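Local coordinates for tailspike protein (Acinetobacter phage vB_ApiP_P1, PDB 6E1R) that probably recognises and degrades the surface polysaccharide of its Acinetobacter host, as the enzymatic tailspike of the phage particle, at residues A[201-206]-A[225-230]; A[438-443]-A[538-543]; A[517-522]-A[529-534]. One frame throughout, in Å; residues are numbered along the deposited sequence.

Contact 1 of 3, residues A[201-206]-A[225-230]; sequences DRSLRY and YMSTTN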
loop_
_atom_site.group_PDB
_atom_site.type_symbol
_atom_site.label_atom_id
_atom_site.label_comp_id
_atom_site.label_asym_id
_atom_site.label_seq_id
_atom_site.Cartn_x
_atom_site.Cartn_y
_atom_site.Cartn_z
ATOM N N ASP A 201 20.587 2.525 -19.294
ATOM C CA ASP A 201 21.635 3.531 -19.291
ATOM C C ASP A 201 21.109 4.858 -19.826
ATOM O O ASP A 201 20.257 4.902 -20.718
ATOM C CB ASP A 201 22.824 3.052 -20.128
ATOM C CG ASP A 201 24.082 3.860 -19.878
ATOM O OD1 ASP A 201 24.121 5.041 -20.280
ATOM O OD2 ASP A 201 25.030 3.314 -19.274
ATOM N N ARG A 202 21.635 5.950 -19.270
ATOM C CA ARG A 202 21.204 7.283 -19.671
ATOM C C ARG A 202 21.631 7.634 -21.089
ATOM O O ARG A 202 21.146 8.631 -21.635
ATOM C CB ARG A 202 21.756 8.324 -18.696
ATOM C CG ARG A 202 20.770 9.412 -18.314
ATOM C CD ARG A 202 21.468 10.515 -17.539
ATOM N NE ARG A 202 22.385 9.984 -16.533
ATOM C CZ ARG A 202 23.424 10.652 -16.042
ATOM N NH1 ARG A 202 23.686 11.882 -16.465
ATOM N NH2 ARG A 202 24.205 10.092 -15.129
ATOM N N SER A 203 22.522 6.844 -21.693
ATOM C CA SER A 203 22.904 7.063 -23.081
ATOM C C SER A 203 21.746 6.824 -24.038
ATOM O O SER A 203 21.753 7.361 -25.150
ATOM C CB SER A 203 24.083 6.161 -23.450
ATOM O OG SER A 203 23.795 4.803 -23.162
ATOM N N LEU A 204 20.758 6.033 -23.629
ATOM C CA LEU A 204 19.589 5.791 -24.458
ATOM C C LEU A 204 18.768 7.065 -24.613
ATOM O O LEU A 204 18.717 7.913 -23.718
ATOM C CB LEU A 204 18.720 4.695 -23.840
ATOM C CG LEU A 204 19.277 3.274 -23.800
ATOM C CD1 LEU A 204 18.421 2.400 -22.893
ATOM C CD2 LEU A 204 19.355 2.686 -25.200
ATOM N N ARG A 205 18.123 7.198 -25.774
ATOM C CA ARG A 205 17.171 8.287 -25.961
ATOM C C ARG A 205 15.888 8.027 -25.182
ATOM O O ARG A 205 15.347 8.935 -24.539
ATOM C CB ARG A 205 16.876 8.476 -27.449
ATOM C CG ARG A 205 15.901 9.600 -27.750
ATOM C CD ARG A 205 16.403 10.933 -27.229
ATOM N NE ARG A 205 15.449 12.006 -27.485
ATOM C CZ ARG A 205 14.473 12.350 -26.652
ATOM N NH1 ARG A 205 14.320 11.700 -25.506
ATOM N NH2 ARG A 205 13.648 13.340 -26.963
ATOM N N TYR A 206 15.393 6.792 -25.223
ATOM C CA TYR A 206 14.260 6.360 -24.418
ATOM C C TYR A 206 14.621 5.050 -23.737
ATOM O O TYR A 206 15.183 4.155 -24.374
ATOM C CB TYR A 206 13.000 6.171 -25.270
ATOM C CG TYR A 206 12.627 7.372 -26.104
ATOM C CD1 TYR A 206 11.917 8.431 -25.556
ATOM C CD2 TYR A 206 12.979 7.442 -27.445
ATOM C CE1 TYR A 206 11.573 9.529 -26.318
ATOM C CE2 TYR A 206 12.639 8.535 -28.216
ATOM C CZ TYR A 206 11.937 9.575 -27.648
ATOM O OH TYR A 206 11.598 10.664 -28.416
ATOM N N TYR A 225 23.256 5.597 -14.245
ATOM C CA TYR A 225 24.572 5.436 -14.840
ATOM C C TYR A 225 24.528 5.837 -16.308
ATOM O O TYR A 225 23.499 5.711 -16.977
ATOM C CB TYR A 225 25.061 3.993 -14.698
ATOM C CG TYR A 225 25.064 3.500 -13.271
ATOM C CD1 TYR A 225 26.155 3.727 -12.441
ATOM C CD2 TYR A 225 23.974 2.816 -12.748
ATOM C CE1 TYR A 225 26.162 3.281 -11.131
ATOM C CE2 TYR A 225 23.971 2.369 -11.441
ATOM C CZ TYR A 225 25.068 2.603 -10.637
ATOM O OH TYR A 225 25.070 2.157 -9.335
HETATM N N MSE A 226 25.658 6.330 -16.803
HETATM C CA MSE A 226 25.738 6.835 -18.168
HETATM C C MSE A 226 27.055 6.429 -18.823
HETATM O O MSE A 226 28.113 6.955 -18.479
HETATM C CB MSE A 226 25.586 8.357 -18.174
HETATM C CG MSE A 226 25.260 8.954 -19.530
HETATM SE SE MSE A 226 25.493 10.891 -19.543
HETATM C CE MSE A 226 23.701 11.424 -20.063
ATOM N N SER A 227 26.984 5.491 -19.771
ATOM C CA SER A 227 28.201 4.994 -20.408
ATOM C C SER A 227 28.814 6.050 -21.321
ATOM O O SER A 227 30.028 6.284 -21.288
ATOM C CB SER A 227 27.901 3.712 -21.183
ATOM O OG SER A 227 27.066 3.973 -22.297
ATOM N N THR A 228 27.991 6.695 -22.146
ATOM C CA THR A 228 28.437 7.782 -23.005
ATOM C C THR A 228 27.479 8.957 -22.859
ATOM O O THR A 228 26.298 8.780 -22.546
ATOM C CB THR A 228 28.544 7.343 -24.480
ATOM O OG1 THR A 228 29.146 8.391 -25.251
ATOM C CG2 THR A 228 27.179 7.010 -25.054
ATOM N N THR A 229 28.002 10.161 -23.087
ATOM C CA THR A 229 27.236 11.379 -22.848
ATOM C C THR A 229 26.038 11.479 -23.786
ATOM O O THR A 229 26.144 11.231 -24.989
ATOM C CB THR A 229 28.130 12.609 -23.016
ATOM O OG1 THR A 229 29.416 12.204 -23.502
ATOM C CG2 THR A 229 28.301 13.327 -21.686
ATOM N N ASN A 230 24.893 11.859 -23.219
ATOM C CA ASN A 230 23.645 12.047 -23.952
ATOM C C ASN A 230 23.317 13.536 -23.964
ATOM O O ASN A 230 23.036 14.125 -22.915
ATOM C CB ASN A 230 22.516 11.236 -23.314
ATOM C CG ASN A 230 21.208 11.316 -24.088
ATOM O OD1 ASN A 230 20.972 12.250 -24.855
ATOM N ND2 ASN A 230 20.344 10.328 -23.880
#
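Y225 and R202 meet through their backbones, R202 N giving a nearly straight hydrogen bond to Y225 O (3.0 Å, 171°), where loops from successive turns of the parallel β-helix lie side by side. These loops follow the parallel strands 199-200 and 221-222, and the first, 201-206, begins with a type I turn from D201 to L204. The Y225 ring leads away from this loop and carries its hydroxyl to Q192 of the second subunit, so the residue also serves the trimer interface. M226, a selenomethionine, crosses the side chain of R202 at about a right angle. Its CB and SE lie over one face of the guanidinium, CB offset toward the rim, and CE touches R202 CD at 3.5 Å. The long, unbranched side chain of a methionine, here carrying selenium, suits this flat, charged group, whose NE and NH2 bond to the backbone oxygens of G223 and T224. At S227 the backbone N donates to D201 OD1 on its syn lone pair (2.9 Å), with a weak second bond to OD2. The same OD1 takes S203 N on its anti lone pair (2.8 Å), closing an Asx turn, and S203 OG, also bonded to A173 N, from above the carboxylate plane. Three donors thus grip one buried oxygen, a task for which a short carboxylate is well suited, and they should favour its charged form. T228 contributes its methyl, CG2 resting 3.6 Å from S203 CB. N230 ends the walk: with CG anti to the backbone N (chi1 -176°), its amide reaches back to the turn. There ND2, also bonded to G233 O, donates to R202 O at 2.9 Å, the acceptor lying close to the amide plane.

Contact 2 of 3, residues A[438-443]-A[538-543]; sequences TINRDF and AGRFAM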
loop_
_atom_site.group_PDB
_atom_site.type_symbol
_atom_site.label_atom_id
_atom_site.label_comp_id
_atom_site.label_asym_id
_atom_site.label_seq_id
_atom_site.Cartn_x
_atom_site.Cartn_y
_atom_site.Cartn_z
ATOM N N THR A 438 -27.799 36.279 0.575
ATOM C CA THR A 438 -28.544 36.858 -0.534
ATOM C C THR A 438 -28.094 38.301 -0.690
ATOM O O THR A 438 -28.189 39.087 0.258
ATOM C CB THR A 438 -30.054 36.779 -0.300
ATOM O OG1 THR A 438 -30.404 35.454 0.114
ATOM C CG2 THR A 438 -30.802 37.108 -1.583
ATOM N N ILE A 439 -27.608 38.647 -1.880
ATOM C CA ILE A 439 -27.080 39.983 -2.127
ATOM C C ILE A 439 -27.971 40.709 -3.124
ATOM O O ILE A 439 -28.939 40.138 -3.638
ATOM C CB ILE A 439 -25.624 39.923 -2.626
ATOM C CG1 ILE A 439 -25.554 39.235 -3.991
ATOM C CG2 ILE A 439 -24.745 39.206 -1.616
ATOM C CD1 ILE A 439 -24.198 39.333 -4.656
ATOM N N ASN A 440 -27.644 41.975 -3.393
ATOM C CA ASN A 440 -28.355 42.787 -4.381
ATOM C C ASN A 440 -29.842 42.899 -4.052
ATOM O O ASN A 440 -30.698 42.866 -4.938
ATOM C CB ASN A 440 -28.145 42.247 -5.797
ATOM C CG ASN A 440 -26.680 42.174 -6.177
ATOM O OD1 ASN A 440 -25.845 42.876 -5.606
ATOM N ND2 ASN A 440 -26.361 41.321 -7.144
ATOM N N ARG A 441 -30.153 43.024 -2.764
ATOM C CA ARG A 441 -31.522 43.278 -2.322
ATOM C C ARG A 441 -31.777 44.774 -2.421
ATOM O O ARG A 441 -31.436 45.540 -1.517
ATOM C CB ARG A 441 -31.740 42.757 -0.906
ATOM C CG ARG A 441 -31.413 41.277 -0.714
ATOM C CD ARG A 441 -32.352 40.373 -1.511
ATOM N NE ARG A 441 -31.967 40.256 -2.916
ATOM C CZ ARG A 441 -32.683 39.624 -3.840
ATOM N NH1 ARG A 441 -33.830 39.043 -3.514
ATOM N NH2 ARG A 441 -32.253 39.576 -5.092
ATOM N N ASP A 442 -32.371 45.195 -3.535
ATOM C CA ASP A 442 -32.569 46.607 -3.833
ATOM C C ASP A 442 -33.959 47.034 -3.375
ATOM O O ASP A 442 -34.963 46.437 -3.776
ATOM C CB ASP A 442 -32.384 46.867 -5.327
ATOM C CG ASP A 442 -31.062 46.336 -5.847
ATOM O OD1 ASP A 442 -30.065 46.390 -5.096
ATOM O OD2 ASP A 442 -31.019 45.861 -7.001
ATOM N N PHE A 443 -34.012 48.066 -2.538
ATOM C CA PHE A 443 -35.251 48.532 -1.938
ATOM C C PHE A 443 -35.538 49.972 -2.338
ATOM O O PHE A 443 -34.622 50.771 -2.556
ATOM C CB PHE A 443 -35.197 48.455 -0.406
ATOM C CG PHE A 443 -35.184 47.057 0.135
ATOM C CD1 PHE A 443 -33.991 46.367 0.273
ATOM C CD2 PHE A 443 -36.360 46.438 0.521
ATOM C CE1 PHE A 443 -33.972 45.082 0.774
ATOM C CE2 PHE A 443 -36.348 45.153 1.026
ATOM C CZ PHE A 443 -35.152 44.474 1.153
ATOM N N ALA A 538 -33.712 52.670 1.921
ATOM C CA ALA A 538 -33.757 52.474 0.479
ATOM C C ALA A 538 -32.338 52.289 -0.037
ATOM O O ALA A 538 -31.409 52.954 0.432
ATOM C CB ALA A 538 -34.431 53.657 -0.227
ATOM N N GLY A 539 -32.179 51.385 -1.003
ATOM C CA GLY A 539 -30.903 51.117 -1.624
ATOM C C GLY A 539 -30.638 49.630 -1.692
ATOM O O GLY A 539 -31.550 48.807 -1.556
ATOM N N ARG A 540 -29.371 49.283 -1.901
ATOM C CA ARG A 540 -28.949 47.896 -2.046
ATOM C C ARG A 540 -28.449 47.357 -0.713
ATOM O O ARG A 540 -27.576 47.959 -0.080
ATOM C CB ARG A 540 -27.863 47.765 -3.115
ATOM C CG ARG A 540 -27.241 46.382 -3.189
ATOM C CD ARG A 540 -26.564 46.164 -4.527
ATOM N NE ARG A 540 -27.547 46.148 -5.605
ATOM C CZ ARG A 540 -27.263 45.902 -6.879
ATOM N NH1 ARG A 540 -26.015 45.648 -7.246
ATOM N NH2 ARG A 540 -28.230 45.911 -7.786
ATOM N N PHE A 541 -29.004 46.222 -0.296
ATOM C CA PHE A 541 -28.661 45.584 0.965
ATOM C C PHE A 541 -28.356 44.111 0.721
ATOM O O PHE A 541 -28.592 43.574 -0.365
ATOM C CB PHE A 541 -29.791 45.739 1.993
ATOM C CG PHE A 541 -30.076 47.167 2.370
ATOM C CD1 PHE A 541 -30.906 47.954 1.586
ATOM C CD2 PHE A 541 -29.518 47.721 3.511
ATOM C CE1 PHE A 541 -31.168 49.267 1.929
ATOM C CE2 PHE A 541 -29.777 49.033 3.861
ATOM C CZ PHE A 541 -30.603 49.807 3.069
ATOM N N ALA A 542 -27.817 43.458 1.748
ATOM C CA ALA A 542 -27.475 42.044 1.673
ATOM C C ALA A 542 -27.772 41.384 3.009
ATOM O O ALA A 542 -27.369 41.894 4.060
ATOM C CB ALA A 542 -26.002 41.849 1.300
HETATM N N MSE A 543 -28.470 40.254 2.967
HETATM C CA MSE A 543 -28.821 39.523 4.178
HETATM C C MSE A 543 -28.001 38.249 4.339
HETATM O O MSE A 543 -27.550 37.654 3.358
HETATM C CB MSE A 543 -30.312 39.169 4.185
HETATM C CG MSE A 543 -31.244 40.303 4.587
HETATM SE SE MSE A 543 -31.318 41.756 3.290
HETATM C CE MSE A 543 -32.998 42.564 3.847
HETATM O O HOH W 1 -25.857 43.507 -2.085
#
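D442 and R540 lie side by side on the solvent-facing side of an antiparallel strand pair, 435-443 with 539-548, that is interrupted by a β bulge between T438 and R441. Carboxylate and guanidinium are almost coplanar, 13° apart, and meet side-on as a two-pronged salt bridge: R540 NE to D442 OD1 (2.6 Å) and R540 NH2 to D442 OD2 (2.9 Å). R540 runs out with CG anti to its backbone N and then bends at chi3 (-66°), which brings the guanidinium edge round to the acid. One face of the same guanidinium is covered by the amide of N440, offset toward the rim; N440 OD1 comes within 3.2 Å of R540 NH1, at an angle too poor for a hydrogen bond. N440 sits at the bulge with positive phi, a conformation asparagine tolerates well, and its N reaches F541 O through a water rather than directly. R441 N bonds directly to that oxygen, and the R441 side chain curls back so that NE meets I439 O. The other side carries F443, F541 and M543, together with T438 and R441, whose polar ends find V451 O and G450 O; R441 CG lies 4.0 Å from M543 SE. The F443 and F541 side chains cross at about a right angle, their rings meeting obliquely, planes 73° apart and centroids 5.9 Å apart, with CD1 of each as the touching atom. Selenomethionine M543 approaches F443 from the other direction, its flexible chain ending beside the ring, and both phenylalanines continue onto F519 of the facing sheet. G539 has backbone angles at which a β-carbon would be jammed against the preceding carbonyl oxygen, so glycine fits. Its carbonyl accepts from F443 N at 2.8 Å, and the oxygen lies at the edge of the F443 ring, near its plane.

Contact 3 of 3, residues A[517-522]-A[529-534]; sequences PSFTWS and LVATAV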
loop_
_atom_site.group_PDB
_atom_site.type_symbol
_atom_site.label_atom_id
_atom_site.label_comp_id
_atom_site.label_asym_id
_atom_site.label_seq_id
_atom_site.Cartn_x
_atom_site.Cartn_y
_atom_site.Cartn_z
ATOM N N PRO A 517 -30.087 49.249 7.537
ATOM C CA PRO A 517 -30.711 47.958 7.170
ATOM C C PRO A 517 -31.911 47.620 8.048
ATOM O O PRO A 517 -31.918 46.663 8.829
ATOM C CB PRO A 517 -29.550 46.975 7.351
ATOM C CG PRO A 517 -28.748 47.570 8.459
ATOM C CD PRO A 517 -28.836 49.065 8.290
ATOM N N SER A 518 -32.966 48.419 7.913
ATOM C CA SER A 518 -34.157 48.308 8.747
ATOM C C SER A 518 -35.273 47.647 7.949
ATOM O O SER A 518 -35.699 48.178 6.916
ATOM C CB SER A 518 -34.592 49.683 9.245
ATOM O OG SER A 518 -33.496 50.386 9.804
ATOM N N PHE A 519 -35.753 46.499 8.427
ATOM C CA PHE A 519 -36.735 45.729 7.677
ATOM C C PHE A 519 -37.705 45.044 8.629
ATOM O O PHE A 519 -37.347 44.670 9.749
ATOM C CB PHE A 519 -36.059 44.687 6.777
ATOM C CG PHE A 519 -35.006 45.263 5.876
ATOM C CD1 PHE A 519 -35.358 45.920 4.710
ATOM C CD2 PHE A 519 -33.665 45.160 6.203
ATOM C CE1 PHE A 519 -34.392 46.459 3.883
ATOM C CE2 PHE A 519 -32.695 45.694 5.380
ATOM C CZ PHE A 519 -33.059 46.344 4.218
ATOM N N THR A 520 -38.941 44.883 8.161
ATOM C CA THR A 520 -39.948 44.059 8.814
ATOM C C THR A 520 -40.129 42.781 8.007
ATOM O O THR A 520 -40.129 42.812 6.772
ATOM C CB THR A 520 -41.280 44.808 8.935
ATOM O OG1 THR A 520 -41.087 46.007 9.695
ATOM C CG2 THR A 520 -42.326 43.945 9.625
ATOM N N TRP A 521 -40.290 41.660 8.704
ATOM C CA TRP A 521 -40.195 40.340 8.098
ATOM C C TRP A 521 -41.553 39.656 8.025
ATOM O O TRP A 521 -42.357 39.737 8.960
ATOM C CB TRP A 521 -39.205 39.473 8.875
ATOM C CG TRP A 521 -37.849 40.087 8.908
ATOM C CD1 TRP A 521 -37.341 40.907 9.875
ATOM C CD2 TRP A 521 -36.830 39.960 7.912
ATOM N NE1 TRP A 521 -36.063 41.288 9.546
ATOM C CE2 TRP A 521 -35.726 40.719 8.346
ATOM C CE3 TRP A 521 -36.743 39.272 6.699
ATOM C CZ2 TRP A 521 -34.549 40.809 7.607
ATOM C CZ3 TRP A 521 -35.573 39.362 5.969
ATOM C CH2 TRP A 521 -34.494 40.126 6.423
ATOM N N SER A 522 -41.794 38.983 6.903
ATOM C CA SER A 522 -43.033 38.257 6.667
ATOM C C SER A 522 -42.723 37.035 5.814
ATOM O O SER A 522 -41.593 36.836 5.361
ATOM C CB SER A 522 -44.080 39.141 5.983
ATOM O OG SER A 522 -43.623 39.574 4.713
ATOM N N LEU A 529 -39.169 34.159 2.642
ATOM C CA LEU A 529 -38.913 35.152 3.682
ATOM C C LEU A 529 -38.759 36.520 3.031
ATOM O O LEU A 529 -37.782 36.772 2.319
ATOM C CB LEU A 529 -37.665 34.780 4.477
ATOM C CG LEU A 529 -37.286 35.720 5.623
ATOM C CD1 LEU A 529 -38.349 35.694 6.710
ATOM C CD2 LEU A 529 -35.923 35.365 6.193
ATOM N N VAL A 530 -39.721 37.408 3.272
ATOM C CA VAL A 530 -39.783 38.710 2.620
ATOM C C VAL A 530 -39.367 39.788 3.609
ATOM O O VAL A 530 -39.785 39.774 4.774
ATOM C CB VAL A 530 -41.194 38.986 2.064
ATOM C CG1 VAL A 530 -41.243 40.342 1.376
ATOM C CG2 VAL A 530 -41.611 37.880 1.109
ATOM N N ALA A 531 -38.542 40.722 3.144
ATOM C CA ALA A 531 -38.124 41.879 3.923
ATOM C C ALA A 531 -38.759 43.131 3.336
ATOM O O ALA A 531 -38.697 43.351 2.122
ATOM C CB ALA A 531 -36.599 42.015 3.933
ATOM N N THR A 532 -39.367 43.945 4.195
ATOM C CA THR A 532 -40.006 45.190 3.791
ATOM C C THR A 532 -39.270 46.363 4.422
ATOM O O THR A 532 -39.083 46.396 5.643
ATOM C CB THR A 532 -41.481 45.211 4.197
ATOM O OG1 THR A 532 -42.147 44.077 3.630
ATOM C CG2 THR A 532 -42.151 46.485 3.706
ATOM N N ALA A 533 -38.863 47.324 3.594
ATOM C CA ALA A 533 -38.088 48.457 4.082
ATOM C C ALA A 533 -38.897 49.279 5.079
ATOM O O ALA A 533 -40.106 49.470 4.922
ATOM C CB ALA A 533 -37.644 49.335 2.912
ATOM N N VAL A 534 -38.216 49.771 6.112
ATOM C CA VAL A 534 -38.840 50.506 7.204
ATOM C C VAL A 534 -38.335 51.942 7.179
ATOM O O VAL A 534 -37.127 52.181 7.062
ATOM C CB VAL A 534 -38.548 49.843 8.562
ATOM C CG1 VAL A 534 -39.079 50.694 9.702
ATOM C CG2 VAL A 534 -39.153 48.449 8.605
HETATM O O HOH W 2 -42.179 41.853 5.442
#
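The β-hairpin of strands 519-523 and 528-533 sets W521 against A531 on its buried side, where it faces the neighbouring sheet of a C-terminal β-sandwich. The two are a non-hydrogen-bonded pair, as are F519 and A533. A531 CB stands over the six-membered ring of W521, 3.9 Å from its centroid and 27° off the normal, a CH-π contact. The small methyl suits this place because the broad indole can come down on it. L529 closes in beside the indole, with CG 3.8 Å from W521 CE3, and its chi1 near 180° carries the branch toward the ring. F519 adds its CB, 3.9 Å from A531 CB, while its ring presents an edge to the T532 carbonyl. Beyond the hairpin, Y487 meets W521 edge-to-face, and M543 packs on both F519 and W521.

The other side carries T520, S522, V530 and T532, β-branched or polar residues fit for an outer strand surface. T520 and T532 form a hydrogen-bonded pair, the T532 N to T520 O bond being 2.9 Å, and S522 and V530 form the next. V534 reaches across with CG2 against T520 OG1, just past the end of its strand, where V534 N still bonds to S518 O. A water bridges the two pairs: it donates to T520 O (2.6 Å) and V530 O, and also meets S522 OG at 2.8 Å and T532 OG1 at 2.9 Å. T532 OG1 has a further partner in S448 OG.

Overall arrangement
Contact 1 comes first along the chain and belongs to the parallel β-helix, which forms the elongated middle of the subunit. Contacts 2 and 3 lie beyond the chain's centre in the C-terminal domain, with centres about 68 and 76 Å from that of contact 1. They are close neighbours, centres about 11 Å apart: 435-443 and 539-548 belong to a five-stranded antiparallel sheet, the hairpin 519-523/528-533 to the four-stranded sheet facing it. The hairpin falls in sequence between the two strands of contact 2. F443 and M543 from one sheet and F519 from the other interlock, giving the sandwich a shared hydrophobic core rich in aromatic rings, separate from the stacked coils of the helix.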